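Local coordinates for tailspike protein (PDB 6E1R), which serves as the phage's trimeric tailspike and, as a hydrolase, probably recognises and degrades polysaccharide on the surface of its Acinetobacter host, at residues H433-T438 with A542-T547; V451-H456 with S526-A531; G466-N471 with L489-V494. All coordinates share one frame; numbering follows the deposited sequence.

Contact 1. Residues H433-T438 with A542-T547; sequences HNYKKT and AMEVFT
Lys436 and Val545 form a hydrogen-bonded pair between antiparallel strands whose axes approach to 4.8 Å at 164°. Lys436 N donates to Val545 O at 3.0 Å, and the return bond from Val545 N to Lys436 O is the straighter. Thr438 and Met543 repeat this exchange, while Tyr435 with Phe546 and Lys437 with Glu544 are the non-hydrogen-bonded pairs. At the Asn434 end, Asn434 O receives Thr547 N, and Asn434 ND2 adds a bond of 3.3 Å to Thr547 O, coming from above that carbonyl plane although the acceptor lies in the plane of the amide. On the face carrying Tyr435, its CG is anti to the backbone N (chi1 156°), which lays the ring along the strand. The OH donates to Glu544 OE2 at 2.9 Å, meeting the anti lone pair of that oxygen, the carboxylate being turned steeply against the ring. Tyr435 CD2 rests 3.4 Å from Phe546 CE2; the two side chains run alongside each other, their ring planes oblique at 52°. Lys437 lays CD over Glu544 CG, but Lys437 NZ stays 4.6 Å from Glu544 OE2, beyond a salt bridge. Asn434 OD1 accepts from Ser430 N of the second subunit. Strand 435-443 borders its sheet within the chain; strand 539-548 continues it to strand 465-474, and Met543, on the other face, packs against Phe519 and Trp521 of strand 519-523 in the second sheet.

Contact 2. Residues V451-H456 with S526-A531; sequences VASLSH and SNVLVA
Val451 meets Leu529 and Ala531 across two antiparallel strands, and its side chain can be followed outward atom by atom. CB stands 3.4 Å from Leu529 O, the oxygen that also accepts Val451 N at 2.8 Å. Beyond CB the branches part. CG2, beside the backbone N, passes alongside Leu529 O and reaches Ala531 CB at 4.0 Å. CG1, anti to the backbone N (chi1 173°), instead turns to the other sheet and packs against Met543. The backbone explains this placement: Val451 has a psi of -49°, and Leu529 answers Val451 with its O but Ala452 with its N, Leu529 N donating to Ala452 O at 2.7 Å. Two residues facing one are consistent with a classic beta bulge, and the side chains of Val451 and Ala452 both turn to the sheet opposite.

Past the bulge the pairing resumes, with Ser453 and Val528 as a non-hydrogen-bonded pair and Leu454 N donating almost straight to Asn527 O at 2.8 Å. Val528 spreads its methyls between two neighbours: CG1 sits 3.4 Å from Ala452 O, while CG2 lies beside Ser453 OG. A water joins that hydroxyl to the turn before the strand, donating to Ser526 O. Leu454 CD1 comes to 4.3 Å from Leu529 CB on the inner face. Asn527 OD1 accepts from both Tyr464 OH and Lys498 NZ. Strand 448-455 is flanked on its other edge by the short strand 552-553, and strand 528-533 by strand 519-523, whose Trp521 covers Val451 and Ala531 and whose Ile523 touches Leu454.

Contact 3. Residues G466-N471 with L489-V494; sequences GRLLVN and LLVTSV
Gly466 and Val491, and again Leu468 and Leu489, exchange backbone hydrogen bonds in pairs, which sets the antiparallel register of these strands. Gly466 N reaches Val491 O at 2.8 Å, and Val491 N returns to Gly466 O at 2.9 Å with a nearly straight N-H...O angle of 175°. The second exchange includes Leu489 N to Leu468 O at 2.8 Å. The segment axes meet at 138°, a marked twist, and the pairing continues with Val470 and Tyr487.

Apolar packing is split between the two faces. On the inner one, Leu468 and Val491 cross at about a right angle, Leu468 CD1 lying 3.6 Å from Val491 CG1. This is possible because Leu468 CG is anti to its carbonyl carbon (chi1 -52°), so that the branch leans diagonally past its direct partner, Leu489, whose CB is 4.0 Å from Leu468 CB. Leu489 does likewise in the other direction, bringing CD1 to 4.2 Å from Val470 CG2. On the face of Arg467 and Leu490, turned to the neighbouring subunits, Leu490 CD2 sits beside Gly466 O and 4.0 Å from Arg467 CB.

Charge enters through Arg467, whose NE forms a salt bridge with Glu488 of the second subunit; the arginines of the three chains gather here, where Glu488 probably helps balance their charge. Thr492 OG1 bonds to Ser484 OG of the same neighbour and to Tyr464 O of its own chain. The arrangement is a twisted beta hairpin, with one apolar face turned inward to the second sheet of the domain and the other used in trimer assembly.

How the contacts relate
Read from the N terminus, the deposited chain, which is the C-terminal part of the tailspike, leaves its long run of parallel strands before entering the antiparallel C-terminal domain that holds all three contacts. Strand 435-443 opens the loop that contact 1 closes last, at 539-548. Within it, contact 2 joins strand 448-455 to 528-533, and within that contact 3 closes the short hairpin 465-474 with 484-494; the loops nest without crossing. Contacts 1 and 3 share one sheet, stitched by Phe546 N to Leu469 O and by Asn471 N to Glu544 O. Contact 2 belongs to the facing sheet, tied on by Thr438 OG1 to Val451 O and by Leu529 packing on Leu468 and Leu489.

Contact 1. Residues H433-T438 with A542-T547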
ATOM      1  N   HIS A 433      28.476 -20.658  13.258  1.00 42.54           N
ATOM      2  CA  HIS A 433      27.339 -21.565  13.165  1.00 42.24           C
ATOM      3  C   HIS A 433      27.370 -22.513  14.359  1.00 41.27           C
ATOM      4  O   HIS A 433      28.360 -23.226  14.559  1.00 41.76           O
ATOM      5  CB  HIS A 433      27.379 -22.345  11.851  1.00 39.31           C
ATOM      6  CG  HIS A 433      26.318 -23.394  11.732  1.00 41.10           C
ATOM      7  ND1 HIS A 433      26.454 -24.498  10.918  1.00 43.90           N
ATOM      8  CD2 HIS A 433      25.099 -23.503  12.311  1.00 43.22           C
ATOM      9  CE1 HIS A 433      25.369 -25.246  11.008  1.00 44.84           C
ATOM     10  NE2 HIS A 433      24.530 -24.664  11.847  1.00 44.12           N
ATOM     11  N   ASN A 434      26.287 -22.525  15.138  1.00 42.13           N
ATOM     12  CA  ASN A 434      26.216 -23.297  16.382  1.00 40.39           C
ATOM     13  C   ASN A 434      27.412 -22.970  17.273  1.00 37.87           C
ATOM     14  O   ASN A 434      28.100 -23.848  17.796  1.00 40.66           O
ATOM     15  CB  ASN A 434      26.125 -24.797  16.097  1.00 42.11           C
ATOM     16  CG  ASN A 434      24.903 -25.162  15.274  1.00 46.10           C
ATOM     17  OD1 ASN A 434      23.913 -24.430  15.252  1.00 47.40           O
ATOM     18  ND2 ASN A 434      24.967 -26.301  14.592  1.00 42.10           N
ATOM     19  N   TYR A 435      27.644 -21.673  17.446  1.00 32.44           N
ATOM     20  CA  TYR A 435      28.868 -21.131  18.014  1.00 31.65           C
ATOM     21  C   TYR A 435      28.609 -20.620  19.424  1.00 33.63           C
ATOM     22  O   TYR A 435      27.550 -20.049  19.703  1.00 40.96           O
ATOM     23  CB  TYR A 435      29.403 -20.014  17.109  1.00 31.81           C
ATOM     24  CG  TYR A 435      30.296 -18.972  17.751  1.00 33.94           C
ATOM     25  CD1 TYR A 435      29.757 -17.848  18.368  1.00 33.14           C
ATOM     26  CD2 TYR A 435      31.678 -19.084  17.693  1.00 34.37           C
ATOM     27  CE1 TYR A 435      30.568 -16.886  18.934  1.00 32.10           C
ATOM     28  CE2 TYR A 435      32.497 -18.124  18.255  1.00 33.32           C
ATOM     29  CZ  TYR A 435      31.936 -17.027  18.875  1.00 32.77           C
ATOM     30  OH  TYR A 435      32.744 -16.066  19.438  1.00 35.64           O
ATOM     31  N   LYS A 436      29.578 -20.831  20.312  1.00 37.69           N
ATOM     32  CA  LYS A 436      29.498 -20.323  21.672  1.00 36.29           C
ATOM     33  C   LYS A 436      30.863 -19.823  22.114  1.00 39.46           C
ATOM     34  O   LYS A 436      31.888 -20.442  21.816  1.00 40.55           O
ATOM     35  CB  LYS A 436      28.994 -21.386  22.656  1.00 32.81           C
ATOM     36  CG  LYS A 436      28.586 -20.803  23.999  1.00 35.06           C
ATOM     37  CD  LYS A 436      28.910 -21.731  25.150  1.00 42.94           C
ATOM     38  CE  LYS A 436      28.569 -21.082  26.483  1.00 47.63           C
ATOM     39  NZ  LYS A 436      29.310 -19.806  26.684  1.00 50.52           N
ATOM     40  N   LYS A 437      30.862 -18.699  22.824  1.00 41.36           N
ATOM     41  CA  LYS A 437      32.069 -18.070  23.343  1.00 36.17           C
ATOM     42  C   LYS A 437      32.029 -18.080  24.861  1.00 38.67           C
ATOM     43  O   LYS A 437      31.020 -17.696  25.463  1.00 45.17           O
ATOM     44  CB  LYS A 437      32.182 -16.627  22.839  1.00 37.60           C
ATOM     45  CG  LYS A 437      33.393 -15.848  23.339  1.00 33.59           C
ATOM     46  CD  LYS A 437      34.647 -16.162  22.561  1.00 42.02           C
ATOM     47  CE  LYS A 437      35.693 -15.076  22.748  1.00 42.47           C
ATOM     48  NZ  LYS A 437      35.203 -13.755  22.266  1.00 36.36           N
ATOM     49  N   THR A 438      33.121 -18.528  25.477  1.00 39.26           N
ATOM     50  CA  THR A 438      33.281 -18.469  26.923  1.00 38.71           C
ATOM     51  C   THR A 438      34.622 -17.817  27.213  1.00 42.37           C
ATOM     52  O   THR A 438      35.662 -18.303  26.754  1.00 42.97           O
ATOM     53  CB  THR A 438      33.202 -19.860  27.555  1.00 40.77           C
ATOM     54  OG1 THR A 438      32.058 -20.553  27.042  1.00 43.63           O
ATOM     55  CG2 THR A 438      33.070 -19.743  29.066  1.00 38.10           C
ATOM     56  N   ALA A 542      40.292 -18.213  26.651  1.00 38.18           N
ATOM     57  CA  ALA A 542      38.946 -18.078  26.111  1.00 37.24           C
ATOM     58  C   ALA A 542      38.726 -19.136  25.042  1.00 37.97           C
ATOM     59  O   ALA A 542      39.561 -19.301  24.147  1.00 40.20           O
ATOM     60  CB  ALA A 542      38.720 -16.679  25.528  1.00 38.89           C
HETATM   61  N   MSE A 543      37.605 -19.844  25.134  1.00 36.15           N
HETATM   62  CA  MSE A 543      37.277 -20.889  24.173  1.00 38.17           C
HETATM   63  C   MSE A 543      36.163 -20.465  23.223  1.00 45.64           C
HETATM   64  O   MSE A 543      35.313 -19.641  23.566  1.00 49.93           O
HETATM   65  CB  MSE A 543      36.866 -22.178  24.892  1.00 41.41           C
HETATM   66  CG  MSE A 543      38.019 -23.017  25.423  1.00 54.12           C
HETATM   67 SE   MSE A 543      38.983 -22.183  26.897  1.00 67.45          SE
HETATM   68  CE  MSE A 543      39.838 -23.771  27.628  1.00 67.86           C
ATOM     69  N   GLU A 544      36.177 -21.040  22.024  1.00 42.66           N
ATOM     70  CA  GLU A 544      35.105 -20.876  21.050  1.00 41.40           C
ATOM     71  C   GLU A 544      34.722 -22.256  20.543  1.00 41.71           C
ATOM     72  O   GLU A 544      35.556 -22.957  19.960  1.00 44.01           O
ATOM     73  CB  GLU A 544      35.533 -19.972  19.890  1.00 46.50           C
ATOM     74  CG  GLU A 544      35.695 -18.514  20.277  1.00 46.31           C
ATOM     75  CD  GLU A 544      36.215 -17.652  19.143  1.00 49.06           C
ATOM     76  OE1 GLU A 544      37.323 -17.930  18.639  1.00 49.96           O
ATOM     77  OE2 GLU A 544      35.512 -16.695  18.755  1.00 46.57           O
ATOM     78  N   VAL A 545      33.471 -22.647  20.768  1.00 38.71           N
ATOM     79  CA  VAL A 545      33.001 -23.991  20.464  1.00 39.42           C
ATOM     80  C   VAL A 545      32.067 -23.929  19.262  1.00 39.87           C
ATOM     81  O   VAL A 545      31.197 -23.053  19.182  1.00 42.44           O
ATOM     82  CB  VAL A 545      32.297 -24.628  21.679  1.00 35.26           C
ATOM     83  CG1 VAL A 545      31.902 -26.066  21.378  1.00 36.51           C
ATOM     84  CG2 VAL A 545      33.196 -24.563  22.905  1.00 26.84           C
ATOM     85  N   PHE A 546      32.248 -24.865  18.333  1.00 35.78           N
ATOM     86  CA  PHE A 546      31.407 -25.004  17.148  1.00 30.84           C
ATOM     87  C   PHE A 546      30.872 -26.429  17.140  1.00 32.31           C
ATOM     88  O   PHE A 546      31.642 -27.382  16.984  1.00 38.83           O
ATOM     89  CB  PHE A 546      32.191 -24.710  15.866  1.00 30.81           C
ATOM     90  CG  PHE A 546      32.874 -23.370  15.854  1.00 34.61           C
ATOM     91  CD1 PHE A 546      34.098 -23.193  16.482  1.00 33.10           C
ATOM     92  CD2 PHE A 546      32.300 -22.290  15.203  1.00 42.39           C
ATOM     93  CE1 PHE A 546      34.730 -21.962  16.468  1.00 35.60           C
ATOM     94  CE2 PHE A 546      32.928 -21.056  15.184  1.00 40.98           C
ATOM     95  CZ  PHE A 546      34.144 -20.893  15.818  1.00 41.43           C
ATOM     96  N   THR A 547      29.561 -26.578  17.300  1.00 26.91           N
ATOM     97  CA  THR A 547      28.954 -27.889  17.458  1.00 27.06           C
ATOM     98  C   THR A 547      28.308 -28.351  16.158  1.00 39.63           C
ATOM     99  O   THR A 547      27.925 -27.543  15.307  1.00 36.76           O
ATOM    100  CB  THR A 547      27.907 -27.885  18.577  1.00 32.91           C
ATOM    101  OG1 THR A 547      26.700 -27.275  18.104  1.00 36.25           O
ATOM    102  CG2 THR A 547      28.421 -27.112  19.782  1.00 30.45           C
TER

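Contact 2. Residues V451-H456 with S526-A531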
ATOM      1  N   VAL A 451      33.609 -25.024  30.488  1.00 34.01           N
ATOM      2  CA  VAL A 451      33.556 -24.187  29.296  1.00 39.37           C
ATOM      3  C   VAL A 451      32.121 -23.971  28.827  1.00 39.10           C
ATOM      4  O   VAL A 451      31.709 -22.840  28.570  1.00 47.95           O
ATOM      5  CB  VAL A 451      34.423 -24.782  28.164  1.00 41.92           C
ATOM      6  CG1 VAL A 451      34.221 -24.004  26.873  1.00 42.40           C
ATOM      7  CG2 VAL A 451      35.890 -24.780  28.567  1.00 41.35           C
ATOM      8  N   ALA A 452      31.345 -25.047  28.717  1.00 34.86           N
ATOM      9  CA  ALA A 452      29.976 -24.939  28.234  1.00 37.64           C
ATOM     10  C   ALA A 452      29.179 -26.143  28.709  1.00 40.63           C
ATOM     11  O   ALA A 452      29.739 -27.163  29.118  1.00 46.97           O
ATOM     12  CB  ALA A 452      29.924 -24.833  26.705  1.00 32.12           C
ATOM     13  N   SER A 453      27.857 -26.005  28.654  1.00 36.33           N
ATOM     14  CA  SER A 453      26.940 -27.086  28.976  1.00 32.40           C
ATOM     15  C   SER A 453      26.478 -27.768  27.696  1.00 33.00           C
ATOM     16  O   SER A 453      26.148 -27.103  26.710  1.00 39.33           O
ATOM     17  CB  SER A 453      25.730 -26.566  29.756  1.00 34.08           C
ATOM     18  OG  SER A 453      26.121 -26.008  30.997  1.00 37.88           O
ATOM     19  N   LEU A 454      26.462 -29.096  27.716  1.00 33.30           N
ATOM     20  CA  LEU A 454      26.069 -29.898  26.568  1.00 34.62           C
ATOM     21  C   LEU A 454      24.683 -30.481  26.798  1.00 33.95           C
ATOM     22  O   LEU A 454      24.347 -30.886  27.916  1.00 34.07           O
ATOM     23  CB  LEU A 454      27.078 -31.020  26.311  1.00 35.63           C
ATOM     24  CG  LEU A 454      28.527 -30.567  26.127  1.00 35.44           C
ATOM     25  CD1 LEU A 454      29.440 -31.758  25.871  1.00 37.82           C
ATOM     26  CD2 LEU A 454      28.633 -29.550  24.996  1.00 27.57           C
ATOM     27  N   SER A 455      23.883 -30.523  25.735  1.00 38.88           N
ATOM     28  CA  SER A 455      22.532 -31.061  25.819  1.00 41.22           C
ATOM     29  C   SER A 455      22.020 -31.331  24.414  1.00 41.19           C
ATOM     30  O   SER A 455      22.568 -30.835  23.426  1.00 39.71           O
ATOM     31  CB  SER A 455      21.587 -30.103  26.555  1.00 42.00           C
ATOM     32  OG  SER A 455      21.518 -28.851  25.896  1.00 41.17           O
ATOM     33  N   HIS A 456      20.965 -32.131  24.340  1.00 42.18           N
ATOM     34  CA  HIS A 456      20.291 -32.348  23.069  1.00 39.26           C
ATOM     35  C   HIS A 456      19.555 -31.073  22.676  1.00 38.23           C
ATOM     36  O   HIS A 456      18.848 -30.491  23.508  1.00 38.05           O
ATOM     37  CB  HIS A 456      19.317 -33.521  23.174  1.00 39.44           C
ATOM     38  CG  HIS A 456      18.838 -34.036  21.853  1.00 42.44           C
ATOM     39  ND1 HIS A 456      17.915 -33.363  21.082  1.00 45.62           N
ATOM     40  CD2 HIS A 456      19.145 -35.164  21.171  1.00 45.99           C
ATOM     41  CE1 HIS A 456      17.679 -34.051  19.979  1.00 45.91           C
ATOM     42  NE2 HIS A 456      18.412 -35.149  20.009  1.00 42.12           N
ATOM     43  N   SER A 526      27.385 -33.032  35.450  1.00 47.64           N
ATOM     44  CA  SER A 526      26.440 -31.988  35.076  1.00 45.75           C
ATOM     45  C   SER A 526      26.432 -31.706  33.575  1.00 36.74           C
ATOM     46  O   SER A 526      25.923 -30.660  33.156  1.00 37.20           O
ATOM     47  CB  SER A 526      26.739 -30.703  35.851  1.00 42.85           C
ATOM     48  OG  SER A 526      26.582 -30.904  37.246  1.00 47.69           O
ATOM     49  N   ASN A 527      26.991 -32.610  32.766  1.00 34.20           N
ATOM     50  CA  ASN A 527      27.036 -32.458  31.309  1.00 33.72           C
ATOM     51  C   ASN A 527      27.744 -31.171  30.891  1.00 34.88           C
ATOM     52  O   ASN A 527      27.375 -30.531  29.904  1.00 39.06           O
ATOM     53  CB  ASN A 527      25.633 -32.528  30.699  1.00 33.77           C
ATOM     54  CG  ASN A 527      24.962 -33.868  30.929  1.00 34.49           C
ATOM     55  OD1 ASN A 527      25.240 -34.842  30.230  1.00 35.19           O
ATOM     56  ND2 ASN A 527      24.069 -33.925  31.911  1.00 30.90           N
ATOM     57  N   VAL A 528      28.768 -30.784  31.646  1.00 31.95           N
ATOM     58  CA  VAL A 528      29.556 -29.591  31.355  1.00 33.50           C
ATOM     59  C   VAL A 528      30.852 -30.013  30.679  1.00 35.36           C
ATOM     60  O   VAL A 528      31.552 -30.912  31.164  1.00 42.41           O
ATOM     61  CB  VAL A 528      29.840 -28.785  32.633  1.00 35.83           C
ATOM     62  CG1 VAL A 528      30.751 -27.605  32.325  1.00 36.30           C
ATOM     63  CG2 VAL A 528      28.537 -28.308  33.257  1.00 32.18           C
ATOM     64  N   LEU A 529      31.173 -29.372  29.556  1.00 31.43           N
ATOM     65  CA  LEU A 529      32.454 -29.588  28.890  1.00 31.56           C
ATOM     66  C   LEU A 529      33.554 -28.925  29.709  1.00 38.71           C
ATOM     67  O   LEU A 529      33.619 -27.695  29.795  1.00 46.15           O
ATOM     68  CB  LEU A 529      32.417 -29.033  27.470  1.00 28.20           C
ATOM     69  CG  LEU A 529      33.689 -29.211  26.638  1.00 27.08           C
ATOM     70  CD1 LEU A 529      33.951 -30.684  26.372  1.00 35.04           C
ATOM     71  CD2 LEU A 529      33.602 -28.434  25.335  1.00 26.92           C
ATOM     72  N   VAL A 530      34.421 -29.735  30.312  1.00 33.07           N
ATOM     73  CA  VAL A 530      35.447 -29.259  31.232  1.00 32.38           C
ATOM     74  C   VAL A 530      36.802 -29.304  30.542  1.00 38.01           C
ATOM     75  O   VAL A 530      37.133 -30.283  29.861  1.00 42.73           O
ATOM     76  CB  VAL A 530      35.460 -30.093  32.528  1.00 32.87           C
ATOM     77  CG1 VAL A 530      36.526 -29.581  33.485  1.00 30.99           C
ATOM     78  CG2 VAL A 530      34.089 -30.072  33.184  1.00 33.62           C
ATOM     79  N   ALA A 531      37.583 -28.242  30.717  1.00 39.16           N
ATOM     80  CA  ALA A 531      38.946 -28.160  30.213  1.00 40.91           C
ATOM     81  C   ALA A 531      39.915 -28.203  31.386  1.00 47.11           C
ATOM     82  O   ALA A 531      39.744 -27.465  32.362  1.00 52.66           O
ATOM     83  CB  ALA A 531      39.157 -26.882  29.400  1.00 42.13           C
TER
HETATM   84  O   HOH W   1      25.148 -27.608  32.814  1.00 47.34           O

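Contact 3. Residues G466-N471 with L489-V494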
ATOM      1  N   GLY A 466      27.215 -35.671  19.224  1.00 36.40           N
ATOM      2  CA  GLY A 466      27.655 -34.866  18.108  1.00 35.83           C
ATOM      3  C   GLY A 466      29.137 -34.577  18.159  1.00 40.07           C
ATOM      4  O   GLY A 466      29.897 -35.248  18.859  1.00 41.30           O
ATOM      5  N   ARG A 467      29.532 -33.560  17.400  1.00 40.84           N
ATOM      6  CA  ARG A 467      30.923 -33.167  17.246  1.00 42.83           C
ATOM      7  C   ARG A 467      31.135 -31.767  17.809  1.00 44.96           C
ATOM      8  O   ARG A 467      30.248 -30.912  17.741  1.00 41.79           O
ATOM      9  CB  ARG A 467      31.306 -33.209  15.762  1.00 42.02           C
ATOM     10  CG  ARG A 467      32.781 -33.138  15.438  1.00 47.16           C
ATOM     11  CD  ARG A 467      32.940 -32.822  13.959  1.00 53.84           C
ATOM     12  NE  ARG A 467      32.009 -33.604  13.148  1.00 62.67           N
ATOM     13  CZ  ARG A 467      31.496 -33.197  11.990  1.00 68.30           C
ATOM     14  NH1 ARG A 467      31.817 -32.008  11.499  1.00 72.14           N
ATOM     15  NH2 ARG A 467      30.655 -33.977  11.323  1.00 66.30           N
ATOM     16  N   LEU A 468      32.325 -31.537  18.369  1.00 47.03           N
ATOM     17  CA  LEU A 468      32.683 -30.248  18.949  1.00 40.59           C
ATOM     18  C   LEU A 468      34.019 -29.788  18.389  1.00 40.36           C
ATOM     19  O   LEU A 468      35.004 -30.533  18.431  1.00 45.94           O
ATOM     20  CB  LEU A 468      32.758 -30.314  20.478  1.00 36.71           C
ATOM     21  CG  LEU A 468      31.567 -30.885  21.247  1.00 34.41           C
ATOM     22  CD1 LEU A 468      31.844 -30.843  22.740  1.00 30.68           C
ATOM     23  CD2 LEU A 468      30.297 -30.119  20.916  1.00 34.97           C
ATOM     24  N   LEU A 469      34.053 -28.563  17.872  1.00 32.34           N
ATOM     25  CA  LEU A 469      35.285 -27.908  17.444  1.00 30.94           C
ATOM     26  C   LEU A 469      35.574 -26.776  18.420  1.00 37.17           C
ATOM     27  O   LEU A 469      34.823 -25.798  18.481  1.00 40.92           O
ATOM     28  CB  LEU A 469      35.165 -27.386  16.015  1.00 30.22           C
ATOM     29  CG  LEU A 469      36.391 -26.666  15.451  1.00 31.94           C
ATOM     30  CD1 LEU A 469      37.599 -27.589  15.413  1.00 28.53           C
ATOM     31  CD2 LEU A 469      36.093 -26.106  14.067  1.00 33.79           C
ATOM     32  N   VAL A 470      36.660 -26.902  19.178  1.00 36.77           N
ATOM     33  CA  VAL A 470      37.024 -25.929  20.201  1.00 32.52           C
ATOM     34  C   VAL A 470      38.309 -25.234  19.783  1.00 33.22           C
ATOM     35  O   VAL A 470      39.314 -25.894  19.489  1.00 34.66           O
ATOM     36  CB  VAL A 470      37.188 -26.584  21.582  1.00 26.76           C
ATOM     37  CG1 VAL A 470      37.473 -25.519  22.623  1.00 26.88           C
ATOM     38  CG2 VAL A 470      35.944 -27.375  21.948  1.00 30.13           C
ATOM     39  N   ASN A 471      38.279 -23.905  19.760  1.00 39.94           N
ATOM     40  CA  ASN A 471      39.459 -23.085  19.517  1.00 37.32           C
ATOM     41  C   ASN A 471      39.750 -22.316  20.798  1.00 38.39           C
ATOM     42  O   ASN A 471      39.050 -21.349  21.121  1.00 46.29           O
ATOM     43  CB  ASN A 471      39.245 -22.139  18.336  1.00 33.19           C
ATOM     44  CG  ASN A 471      40.487 -21.333  17.997  1.00 35.46           C
ATOM     45  OD1 ASN A 471      40.412 -20.319  17.305  1.00 37.25           O
ATOM     46  ND2 ASN A 471      41.639 -21.789  18.475  1.00 36.80           N
ATOM     47  N   LEU A 489      36.380 -32.907  18.937  1.00 31.98           N
ATOM     48  CA  LEU A 489      35.852 -33.788  19.970  1.00 32.69           C
ATOM     49  C   LEU A 489      34.548 -34.421  19.512  1.00 38.31           C
ATOM     50  O   LEU A 489      33.670 -33.733  18.983  1.00 41.62           O
ATOM     51  CB  LEU A 489      35.629 -33.026  21.282  1.00 27.32           C
ATOM     52  CG  LEU A 489      36.814 -32.220  21.817  1.00 26.65           C
ATOM     53  CD1 LEU A 489      36.398 -31.400  23.029  1.00 26.63           C
ATOM     54  CD2 LEU A 489      37.981 -33.135  22.158  1.00 26.65           C
ATOM     55  N   LEU A 490      34.427 -35.729  19.725  1.00 32.17           N
ATOM     56  CA  LEU A 490      33.168 -36.447  19.582  1.00 27.52           C
ATOM     57  C   LEU A 490      32.587 -36.689  20.967  1.00 34.14           C
ATOM     58  O   LEU A 490      33.266 -37.237  21.839  1.00 43.02           O
ATOM     59  CB  LEU A 490      33.365 -37.779  18.861  1.00 27.82           C
ATOM     60  CG  LEU A 490      33.416 -37.763  17.335  1.00 43.46           C
ATOM     61  CD1 LEU A 490      33.484 -39.184  16.794  1.00 41.67           C
ATOM     62  CD2 LEU A 490      32.219 -37.021  16.762  1.00 50.41           C
ATOM     63  N   VAL A 491      31.337 -36.282  21.168  1.00 36.92           N
ATOM     64  CA  VAL A 491      30.699 -36.393  22.471  1.00 37.73           C
ATOM     65  C   VAL A 491      29.341 -37.061  22.322  1.00 43.47           C
ATOM     66  O   VAL A 491      28.661 -36.924  21.299  1.00 45.45           O
ATOM     67  CB  VAL A 491      30.549 -35.018  23.161  1.00 38.63           C
ATOM     68  CG1 VAL A 491      31.916 -34.416  23.448  1.00 35.51           C
ATOM     69  CG2 VAL A 491      29.710 -34.075  22.305  1.00 37.11           C
ATOM     70  N   THR A 492      28.954 -37.795  23.362  1.00 44.06           N
ATOM     71  CA  THR A 492      27.630 -38.383  23.498  1.00 43.65           C
ATOM     72  C   THR A 492      27.481 -38.845  24.938  1.00 44.40           C
ATOM     73  O   THR A 492      28.471 -39.003  25.658  1.00 50.95           O
ATOM     74  CB  THR A 492      27.408 -39.550  22.528  1.00 43.58           C
ATOM     75  OG1 THR A 492      26.056 -40.014  22.638  1.00 47.74           O
ATOM     76  CG2 THR A 492      28.358 -40.695  22.838  1.00 36.26           C
ATOM     77  N   SER A 493      26.235 -39.058  25.352  1.00 37.36           N
ATOM     78  CA  SER A 493      25.947 -39.445  26.723  1.00 40.13           C
ATOM     79  C   SER A 493      24.860 -40.507  26.739  1.00 45.19           C
ATOM     80  O   SER A 493      23.994 -40.547  25.862  1.00 46.99           O
ATOM     81  CB  SER A 493      25.516 -38.242  27.574  1.00 39.88           C
ATOM     82  OG  SER A 493      24.283 -37.712  27.121  1.00 44.90           O
ATOM     83  N   VAL A 494      24.919 -41.373  27.749  1.00 45.53           N
ATOM     84  CA  VAL A 494      23.884 -42.374  28.005  1.00 46.71           C
ATOM     85  C   VAL A 494      23.609 -42.318  29.506  1.00 49.37           C
ATOM     86  O   VAL A 494      24.267 -42.998  30.300  1.00 57.10           O
ATOM     87  CB  VAL A 494      24.295 -43.785  27.568  1.00 32.15           C
ATOM     88  CG1 VAL A 494      23.164 -44.767  27.825  1.00 33.08           C
ATOM     89  CG2 VAL A 494      24.690 -43.802  26.099  1.00 31.81           C
TER